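Local structure of transcriptional regulator, MerR family (3GPV) at residues 24-29 with 61-66; 42-47 with 81-86; 70-75 with 105-110. The protein probably binds DNA and regulates transcription as a member of the MerR family, with a winged helix-turn-helix region and a long C-terminal helix. One frame throughout, in Å; residues are numbered along the deposited sequence.

Contact 1 (24-29 with 61-66); sequences KMQHLT and KYLEMI
The side-chain amide of Gln-26 is presented to Leu-63 and Glu-64 with one side of its plane. Leu-63 CD2 and Glu-64 CG both lie on that side, each well above the plane and offset from its middle. Gln-26 OE1 is 4.3 Å from Glu-64 CG, so the amide meets the aliphatic part of the glutamate. The closest approach lies further back in the chain, where Gln-26 CG comes to 3.8 Å from Leu-63 CD2. These two side chains slide past each other in opposite directions. The glutamine chain is bent at chi2 (-63°), which folds CD back beside CA. Leu-63 CG is anti to the backbone N (chi1 172°), and the branch reaches across to the glutamine. Leu-28 approaches from the same segment, its CD1 4.6 Å from Leu-63 CD2. Both Gln-26 and Leu-28 also touch Leu-67, one turn further along helix 57-70.

Residues 26-29 form the turn between helix 19-25 and helix 30-38, as in a helix-turn-helix. A Schellman motif ends the first helix, with His-27 at positive phi. Thr-29 is the N-cap of the second. The contact rests on carbon packing against a polar side chain. With no hydrogen bond or salt bridge between the segments, shape and dispersion alone hold the turn to helix 57-70 here.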
loop_
_atom_site.group_PDB
_atom_site.type_symbol
_atom_site.label_atom_id
_atom_site.label_comp_id
_atom_site.label_asym_id
_atom_site.label_seq_id
_atom_site.Cartn_x
_atom_site.Cartn_y
_atom_site.Cartn_z
ATOM N N LYS B 24 10.570 -13.710 13.541
ATOM C CA LYS B 24 10.074 -13.169 14.794
ATOM C C LYS B 24 10.574 -11.740 15.006
ATOM O O LYS B 24 9.796 -10.853 15.347
ATOM C CB LYS B 24 10.504 -14.054 15.960
ATOM C CG LYS B 24 10.050 -15.496 15.835
ATOM C CD LYS B 24 10.362 -16.313 17.076
ATOM C CE LYS B 24 9.847 -17.740 16.927
ATOM N NZ LYS B 24 10.059 -18.548 18.166
HETATM N N MSE B 25 11.869 -11.508 14.810
HETATM C CA MSE B 25 12.386 -10.169 14.998
HETATM C C MSE B 25 11.760 -9.195 14.013
HETATM O O MSE B 25 11.480 -8.058 14.365
HETATM C CB MSE B 25 13.903 -10.158 14.851
HETATM C CG MSE B 25 14.609 -10.878 15.972
HETATM SE SE MSE B 25 16.524 -10.759 15.771
HETATM C CE MSE B 25 16.853 -11.949 14.359
ATOM N N GLN B 26 11.538 -9.645 12.786
ATOM C CA GLN B 26 10.960 -8.766 11.773
ATOM C C GLN B 26 9.457 -8.821 11.718
ATOM O O GLN B 26 8.861 -8.269 10.806
ATOM C CB GLN B 26 11.555 -9.037 10.381
ATOM C CG GLN B 26 13.047 -8.793 10.354
ATOM C CD GLN B 26 13.396 -7.345 10.637
ATOM O OE1 GLN B 26 12.879 -6.436 9.986
ATOM N NE2 GLN B 26 14.285 -7.121 11.608
ATOM N N HIS B 27 8.847 -9.431 12.732
ATOM C CA HIS B 27 7.396 -9.557 12.792
ATOM C C HIS B 27 6.855 -10.050 11.459
ATOM O O HIS B 27 5.857 -9.541 10.948
ATOM C CB HIS B 27 6.746 -8.221 13.159
ATOM C CG HIS B 27 7.055 -7.767 14.547
ATOM N ND1 HIS B 27 6.704 -6.522 15.020
ATOM C CD2 HIS B 27 7.681 -8.394 15.570
ATOM C CE1 HIS B 27 7.103 -6.400 16.273
ATOM N NE2 HIS B 27 7.699 -7.523 16.631
ATOM N N LEU B 28 7.541 -11.041 10.899
ATOM C CA LEU B 28 7.153 -11.647 9.633
ATOM C C LEU B 28 6.759 -13.086 9.918
ATOM O O LEU B 28 7.188 -13.661 10.915
ATOM C CB LEU B 28 8.327 -11.647 8.656
ATOM C CG LEU B 28 8.854 -10.325 8.103
ATOM C CD1 LEU B 28 10.224 -10.559 7.487
ATOM C CD2 LEU B 28 7.884 -9.768 7.075
ATOM N N THR B 29 5.933 -13.665 9.054
ATOM C CA THR B 29 5.534 -15.052 9.227
ATOM C C THR B 29 6.610 -15.862 8.526
ATOM O O THR B 29 7.302 -15.346 7.652
ATOM C CB THR B 29 4.164 -15.350 8.571
ATOM O OG1 THR B 29 4.241 -15.120 7.160
ATOM C CG2 THR B 29 3.082 -14.468 9.172
ATOM N N LYS B 61 20.801 -6.633 7.405
ATOM C CA LYS B 61 20.782 -5.260 6.905
ATOM C C LYS B 61 20.110 -5.276 5.537
ATOM O O LYS B 61 19.280 -4.428 5.236
ATOM C CB LYS B 61 22.207 -4.706 6.802
ATOM C CG LYS B 61 22.866 -4.506 8.161
ATOM C CD LYS B 61 24.354 -4.190 8.039
ATOM C CE LYS B 61 25.000 -3.995 9.412
ATOM N NZ LYS B 61 26.493 -3.952 9.339
ATOM N N TYR B 62 20.455 -6.261 4.717
ATOM C CA TYR B 62 19.844 -6.386 3.398
ATOM C C TYR B 62 18.342 -6.676 3.531
ATOM O O TYR B 62 17.527 -6.181 2.753
ATOM C CB TYR B 62 20.506 -7.518 2.612
ATOM C CG TYR B 62 21.730 -7.123 1.815
ATOM C CD1 TYR B 62 21.672 -6.088 0.883
ATOM C CD2 TYR B 62 22.924 -7.825 1.945
ATOM C CE1 TYR B 62 22.770 -5.768 0.095
ATOM C CE2 TYR B 62 24.030 -7.516 1.164
ATOM C CZ TYR B 62 23.948 -6.485 0.239
ATOM O OH TYR B 62 25.033 -6.175 -0.548
ATOM N N LEU B 63 17.972 -7.484 4.521
ATOM C CA LEU B 63 16.560 -7.799 4.716
ATOM C C LEU B 63 15.755 -6.560 5.090
ATOM O O LEU B 63 14.624 -6.384 4.646
ATOM C CB LEU B 63 16.376 -8.858 5.809
ATOM C CG LEU B 63 14.913 -9.121 6.224
ATOM C CD1 LEU B 63 14.088 -9.535 5.015
ATOM C CD2 LEU B 63 14.854 -10.209 7.287
ATOM N N GLU B 64 16.334 -5.708 5.924
ATOM C CA GLU B 64 15.644 -4.499 6.329
ATOM C C GLU B 64 15.377 -3.613 5.131
ATOM O O GLU B 64 14.329 -2.975 5.056
ATOM C CB GLU B 64 16.455 -3.752 7.388
ATOM C CG GLU B 64 16.511 -4.496 8.722
ATOM C CD GLU B 64 17.007 -3.643 9.871
ATOM O OE1 GLU B 64 16.426 -2.561 10.102
ATOM O OE2 GLU B 64 17.968 -4.061 10.550
HETATM N N MSE B 65 16.316 -3.576 4.187
HETATM C CA MSE B 65 16.097 -2.747 3.003
HETATM C C MSE B 65 15.076 -3.418 2.113
HETATM O O MSE B 65 14.204 -2.758 1.571
HETATM C CB MSE B 65 17.384 -2.484 2.219
HETATM C CG MSE B 65 17.167 -1.576 0.995
HETATM SE SE MSE B 65 16.458 0.215 1.395
HETATM C CE MSE B 65 18.053 0.865 2.291
ATOM N N ILE B 66 15.174 -4.731 1.974
ATOM C CA ILE B 66 14.215 -5.445 1.148
ATOM C C ILE B 66 12.834 -5.082 1.657
ATOM O O ILE B 66 11.982 -4.657 0.892
ATOM C CB ILE B 66 14.419 -6.978 1.203
ATOM C CG1 ILE B 66 15.773 -7.333 0.595
ATOM C CG2 ILE B 66 13.303 -7.679 0.461
ATOM C CD1 ILE B 66 16.027 -6.707 -0.778
#

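Contact 2 (42-47 with 81-86); sequences FPFLQR and QFIDWS
Apolar packing carries this contact, and one methyl group, CG2 of Ile-83, does the touching from the helix side. It sits 3.5 Å from Pro-43 CD, a snug fit against the proline ring. Pro-43 CG is only a little further away, at 4.0 Å. The same methyl lies 4.1 Å from Phe-44 CE2. It reaches that aromatic ring at the edge, near the ring plane, and not over a face. Both Pro-43 and Phe-44 cross the isoleucine side chain at about a right angle. Ile-83 CG2 is anti to the backbone N, which leaves CG1 beside that N (chi1 -63°) and turns the methyl to the loop.

Among the aromatic contacts, Phe-44 has CG between its backbone N and carbonyl carbon (chi1 47°). This folds the ring back over its own loop, with Phe-42 CA 3.8 Å above one face, toward the rim. The ring also stacks with Tyr-62 of helix 57-70.

No hydrogen bond joins the two segments. Within the helix, Ser-86 OG donates to Phe-82 O at 2.8 Å, tilted 33° from the carbonyl plane. Ser-86 N reaches the same oxygen from the opposite face, so two bonds grip it. The hydroxyl oxygen also lies over the centre of the Phe-82 ring. In the loop, residues 42-45 make a type I turn whose Leu-45 N to Phe-42 O bond is weak.

The turn leads into strand 46-47, whose Gln-46 pairs with Ile-54 of strand 53-55 in the small wing sheet. Ile-83 also packs on Ile-66 of helix 57-70, while Phe-82 faces helix 93-128 and Tyr-128 of the second subunit.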
loop_
_atom_site.group_PDB
_atom_site.type_symbol
_atom_site.label_atom_id
_atom_site.label_comp_id
_atom_site.label_asym_id
_atom_site.label_seq_id
_atom_site.Cartn_x
_atom_site.Cartn_y
_atom_site.Cartn_z
ATOM N N PHE B 42 17.378 -13.382 -1.361
ATOM C CA PHE B 42 18.417 -13.647 -0.372
ATOM C C PHE B 42 19.596 -14.437 -0.939
ATOM O O PHE B 42 19.945 -15.490 -0.411
ATOM C CB PHE B 42 17.848 -14.430 0.817
ATOM C CG PHE B 42 16.612 -13.830 1.420
ATOM C CD1 PHE B 42 16.533 -12.465 1.680
ATOM C CD2 PHE B 42 15.542 -14.646 1.782
ATOM C CE1 PHE B 42 15.407 -11.921 2.295
ATOM C CE2 PHE B 42 14.412 -14.117 2.397
ATOM C CZ PHE B 42 14.344 -12.751 2.655
ATOM N N PRO B 43 20.226 -13.944 -2.015
ATOM C CA PRO B 43 21.361 -14.680 -2.582
ATOM C C PRO B 43 22.566 -14.624 -1.653
ATOM O O PRO B 43 23.524 -15.376 -1.811
ATOM C CB PRO B 43 21.632 -13.949 -3.900
ATOM C CG PRO B 43 20.316 -13.290 -4.224
ATOM C CD PRO B 43 19.863 -12.809 -2.877
ATOM N N PHE B 44 22.494 -13.730 -0.675
ATOM C CA PHE B 44 23.571 -13.509 0.284
ATOM C C PHE B 44 23.500 -14.343 1.558
ATOM O O PHE B 44 24.278 -14.131 2.484
ATOM C CB PHE B 44 23.577 -12.036 0.660
ATOM C CG PHE B 44 22.214 -11.503 0.980
ATOM C CD1 PHE B 44 21.609 -11.784 2.195
ATOM C CD2 PHE B 44 21.515 -10.751 0.042
ATOM C CE1 PHE B 44 20.326 -11.324 2.473
ATOM C CE2 PHE B 44 20.234 -10.288 0.310
ATOM C CZ PHE B 44 19.638 -10.573 1.525
ATOM N N LEU B 45 22.571 -15.286 1.612
ATOM C CA LEU B 45 22.436 -16.111 2.799
ATOM C C LEU B 45 23.574 -17.120 2.943
ATOM O O LEU B 45 23.959 -17.787 1.983
ATOM C CB LEU B 45 21.083 -16.817 2.776
ATOM C CG LEU B 45 20.120 -16.415 3.896
ATOM C CD1 LEU B 45 20.264 -14.931 4.226
ATOM C CD2 LEU B 45 18.711 -16.756 3.471
ATOM N N GLN B 46 24.108 -17.213 4.158
ATOM C CA GLN B 46 25.209 -18.118 4.463
ATOM C C GLN B 46 24.736 -19.492 4.919
ATOM O O GLN B 46 23.537 -19.785 4.917
ATOM C CB GLN B 46 26.099 -17.510 5.549
ATOM C CG GLN B 46 27.518 -17.235 5.101
ATOM C CD GLN B 46 27.616 -16.074 4.132
ATOM O OE1 GLN B 46 27.323 -14.931 4.487
ATOM N NE2 GLN B 46 28.034 -16.360 2.901
ATOM N N ARG B 47 25.701 -20.319 5.317
ATOM C CA ARG B 47 25.465 -21.685 5.784
ATOM C C ARG B 47 26.040 -21.857 7.183
ATOM O O ARG B 47 27.072 -21.276 7.511
ATOM C CB ARG B 47 26.163 -22.688 4.865
ATOM C CG ARG B 47 25.749 -22.631 3.414
ATOM C CD ARG B 47 24.612 -23.588 3.146
ATOM N NE ARG B 47 24.121 -23.471 1.779
ATOM C CZ ARG B 47 22.976 -23.989 1.355
ATOM N NH1 ARG B 47 22.206 -24.662 2.199
ATOM N NH2 ARG B 47 22.595 -23.822 0.096
ATOM N N GLN B 81 16.426 -6.744 -8.614
ATOM C CA GLN B 81 17.419 -6.087 -9.448
ATOM C C GLN B 81 18.369 -5.307 -8.552
ATOM O O GLN B 81 19.570 -5.211 -8.824
ATOM C CB GLN B 81 16.725 -5.147 -10.426
ATOM C CG GLN B 81 17.634 -4.536 -11.460
ATOM C CD GLN B 81 16.856 -3.949 -12.619
ATOM O OE1 GLN B 81 16.039 -3.045 -12.440
ATOM N NE2 GLN B 81 17.100 -4.466 -13.816
ATOM N N PHE B 82 17.818 -4.756 -7.474
ATOM C CA PHE B 82 18.606 -3.990 -6.515
ATOM C C PHE B 82 19.581 -4.926 -5.804
ATOM O O PHE B 82 20.743 -4.592 -5.579
ATOM C CB PHE B 82 17.690 -3.335 -5.480
ATOM C CG PHE B 82 18.418 -2.799 -4.285
ATOM C CD1 PHE B 82 19.184 -1.644 -4.380
ATOM C CD2 PHE B 82 18.369 -3.467 -3.068
ATOM C CE1 PHE B 82 19.896 -1.158 -3.282
ATOM C CE2 PHE B 82 19.076 -2.992 -1.967
ATOM C CZ PHE B 82 19.842 -1.834 -2.076
ATOM N N ILE B 83 19.083 -6.102 -5.446
ATOM C CA ILE B 83 19.873 -7.104 -4.755
ATOM C C ILE B 83 20.977 -7.642 -5.651
ATOM O O ILE B 83 22.127 -7.759 -5.227
ATOM C CB ILE B 83 18.978 -8.260 -4.313
ATOM C CG1 ILE B 83 17.942 -7.740 -3.321
ATOM C CG2 ILE B 83 19.808 -9.369 -3.698
ATOM C CD1 ILE B 83 16.814 -8.732 -3.059
ATOM N N ASP B 84 20.624 -7.970 -6.889
ATOM C CA ASP B 84 21.602 -8.492 -7.831
ATOM C C ASP B 84 22.705 -7.472 -8.059
ATOM O O ASP B 84 23.879 -7.830 -8.109
ATOM C CB ASP B 84 20.935 -8.860 -9.159
ATOM C CG ASP B 84 19.992 -10.042 -9.028
ATOM O OD1 ASP B 84 20.302 -10.968 -8.251
ATOM O OD2 ASP B 84 18.948 -10.055 -9.710
ATOM N N TRP B 85 22.330 -6.203 -8.192
ATOM C CA TRP B 85 23.318 -5.146 -8.387
ATOM C C TRP B 85 24.218 -5.021 -7.167
ATOM O O TRP B 85 25.426 -4.840 -7.303
ATOM C CB TRP B 85 22.649 -3.791 -8.637
ATOM C CG TRP B 85 22.130 -3.595 -10.021
ATOM C CD1 TRP B 85 22.553 -4.223 -11.149
ATOM C CD2 TRP B 85 21.128 -2.658 -10.435
ATOM N NE1 TRP B 85 21.882 -3.740 -12.244
ATOM C CE2 TRP B 85 21.000 -2.777 -11.835
ATOM C CE3 TRP B 85 20.328 -1.728 -9.757
ATOM C CZ2 TRP B 85 20.100 -1.998 -12.575
ATOM C CZ3 TRP B 85 19.432 -0.951 -10.493
ATOM C CH2 TRP B 85 19.328 -1.093 -11.889
ATOM N N SER B 86 23.627 -5.099 -5.977
ATOM C CA SER B 86 24.400 -5.004 -4.744
ATOM C C SER B 86 25.410 -6.143 -4.698
ATOM O O SER B 86 26.511 -5.984 -4.189
ATOM C CB SER B 86 23.476 -5.084 -3.522
ATOM O OG SER B 86 22.553 -4.011 -3.511
#

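Contact 3 (70-75 with 105-110); sequences KNTGMP and ANVLQL
Thr-72 and Val-107 meet through their branched ends. Val-107 CG2 is 3.7 Å from Thr-72 CB and 3.8 Å from Thr-72 CG2, and the two side chains cross obliquely. On the valine, CG1 lies anti to the backbone N (chi1 179°). That puts CG2 beside the N, where it meets the threonine. In Thr-72, chi1 is 46°, with OG1 set between the backbone N and the carbonyl carbon. The hydroxyl can then turn back to the last turn of helix 57-70, where it is hydrogen-bonded to Cys-68 O and Leu-69 O. Gln-103 NE2 of helix 93-128 bonds to it as well. The buried hydroxyl is thus satisfied, and its methyl is left to pack. Leu-110 extends CD2 to 4.1 Å from Thr-72 O. No hydrogen bond runs between the two segments.

Thr-114 of the second subunit packs on both Val-107 and Leu-110, and Asn-117 of that subunit touches Thr-72. The contact is therefore part of the dimer interface. Residues 70-73 make a type I turn, and Gly-73, at positive phi, is the C-prime residue of a Schellman motif ending helix 57-70. This turn against the long helix fits the MerR family plan, in which the DNA-binding region is followed by a helix that pairs in an antiparallel coiled coil.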
loop_
_atom_site.group_PDB
_atom_site.type_symbol
_atom_site.label_atom_id
_atom_site.label_comp_id
_atom_site.label_asym_id
_atom_site.label_seq_id
_atom_site.Cartn_x
_atom_site.Cartn_y
_atom_site.Cartn_z
ATOM N N LYS B 70 9.890 -2.917 -0.169
ATOM C CA LYS B 70 8.637 -3.611 -0.412
ATOM C C LYS B 70 7.483 -2.885 0.272
ATOM O O LYS B 70 6.398 -2.770 -0.287
ATOM C CB LYS B 70 8.733 -5.063 0.074
ATOM C CG LYS B 70 7.410 -5.805 0.189
ATOM C CD LYS B 70 6.768 -5.534 1.546
ATOM C CE LYS B 70 5.532 -6.391 1.796
ATOM N NZ LYS B 70 5.017 -6.181 3.185
ATOM N N ASN B 71 7.723 -2.390 1.478
ATOM C CA ASN B 71 6.686 -1.681 2.214
ATOM C C ASN B 71 6.393 -0.297 1.643
ATOM O O ASN B 71 5.460 0.376 2.081
ATOM C CB ASN B 71 7.075 -1.572 3.686
ATOM C CG ASN B 71 6.916 -2.889 4.427
ATOM O OD1 ASN B 71 7.522 -3.102 5.474
ATOM N ND2 ASN B 71 6.089 -3.770 3.892
ATOM N N THR B 72 7.197 0.136 0.675
ATOM C CA THR B 72 6.978 1.431 0.053
ATOM C C THR B 72 6.523 1.254 -1.385
ATOM O O THR B 72 6.552 2.192 -2.180
ATOM C CB THR B 72 8.232 2.344 0.115
ATOM O OG1 THR B 72 9.400 1.613 -0.265
ATOM C CG2 THR B 72 8.416 2.882 1.518
ATOM N N GLY B 73 6.116 0.029 -1.707
ATOM C CA GLY B 73 5.599 -0.267 -3.028
ATOM C C GLY B 73 6.533 -0.581 -4.179
ATOM O O GLY B 73 6.075 -0.616 -5.328
HETATM N N MSE B 74 7.818 -0.822 -3.923
HETATM C CA MSE B 74 8.694 -1.137 -5.046
HETATM C C MSE B 74 8.360 -2.517 -5.565
HETATM O O MSE B 74 8.195 -3.446 -4.791
HETATM C CB MSE B 74 10.184 -1.083 -4.685
HETATM C CG MSE B 74 11.033 -1.372 -5.923
HETATM SE SE MSE B 74 12.916 -1.264 -5.516
HETATM C CE MSE B 74 13.069 0.641 -5.214
ATOM N N PRO B 75 8.204 -2.660 -6.890
ATOM C CA PRO B 75 7.883 -3.948 -7.512
ATOM C C PRO B 75 8.940 -4.978 -7.119
ATOM O O PRO B 75 10.114 -4.648 -6.969
ATOM C CB PRO B 75 7.907 -3.616 -8.991
ATOM C CG PRO B 75 7.396 -2.203 -9.004
ATOM C CD PRO B 75 8.162 -1.570 -7.876
ATOM N N ALA B 105 11.902 9.691 -4.486
ATOM C CA ALA B 105 10.914 10.528 -5.152
ATOM C C ALA B 105 9.531 9.855 -5.022
ATOM O O ALA B 105 8.539 10.501 -4.678
ATOM C CB ALA B 105 11.312 10.728 -6.637
ATOM N N ASN B 106 9.470 8.550 -5.273
ATOM C CA ASN B 106 8.207 7.826 -5.160
ATOM C C ASN B 106 7.648 7.857 -3.727
ATOM O O ASN B 106 6.452 8.031 -3.506
ATOM C CB ASN B 106 8.390 6.372 -5.588
ATOM C CG ASN B 106 8.478 6.210 -7.089
ATOM O OD1 ASN B 106 7.781 6.892 -7.832
ATOM N ND2 ASN B 106 9.320 5.285 -7.543
ATOM N N VAL B 107 8.519 7.697 -2.747
ATOM C CA VAL B 107 8.043 7.700 -1.379
ATOM C C VAL B 107 7.550 9.091 -0.985
ATOM O O VAL B 107 6.570 9.216 -0.269
ATOM C CB VAL B 107 9.126 7.184 -0.409
ATOM C CG1 VAL B 107 8.603 7.224 1.019
ATOM C CG2 VAL B 107 9.486 5.751 -0.761
ATOM N N LEU B 108 8.205 10.140 -1.463
ATOM C CA LEU B 108 7.738 11.489 -1.151
ATOM C C LEU B 108 6.313 11.662 -1.690
ATOM O O LEU B 108 5.443 12.223 -1.025
ATOM C CB LEU B 108 8.634 12.547 -1.790
ATOM C CG LEU B 108 9.839 13.187 -1.075
ATOM C CD1 LEU B 108 9.746 13.009 0.433
ATOM C CD2 LEU B 108 11.112 12.600 -1.627
ATOM N N GLN B 109 6.083 11.192 -2.912
ATOM C CA GLN B 109 4.751 11.296 -3.512
ATOM C C GLN B 109 3.748 10.480 -2.694
ATOM O O GLN B 109 2.601 10.898 -2.483
ATOM C CB GLN B 109 4.756 10.773 -4.951
ATOM C CG GLN B 109 3.415 10.974 -5.660
ATOM C CD GLN B 109 3.072 12.456 -5.813
ATOM O OE1 GLN B 109 3.855 13.221 -6.363
ATOM N NE2 GLN B 109 1.910 12.861 -5.316
ATOM N N LEU B 110 4.183 9.302 -2.264
ATOM C CA LEU B 110 3.354 8.417 -1.468
ATOM C C LEU B 110 2.891 9.105 -0.189
ATOM O O LEU B 110 1.727 9.006 0.179
ATOM C CB LEU B 110 4.122 7.135 -1.130
ATOM C CG LEU B 110 3.460 6.129 -0.174
ATOM C CD1 LEU B 110 2.122 5.657 -0.742
ATOM C CD2 LEU B 110 4.404 4.945 0.056
#

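Contacts 1 and 2 both lie within the MerR-type helix-turn-helix region, with centres 14 Å apart. They alternate along the chain and meet where helix 57-70 packs on helix 76-88, as at Met-65 CG and Phe-82 CE2, 3.8 Å apart. Contact 3 follows contact 1 in sequence, its centre 17 Å away, at the turn between these two helices. Contacts 2 and 3 are 21 Å apart by their centres, on opposite sides of the chain's centre, and their segments alternate. Together they tie the helix-turn-helix and the loop leading into the wing to the helical pair, and then to helix 93-128. This plausibly couples the DNA-binding part to the dimer.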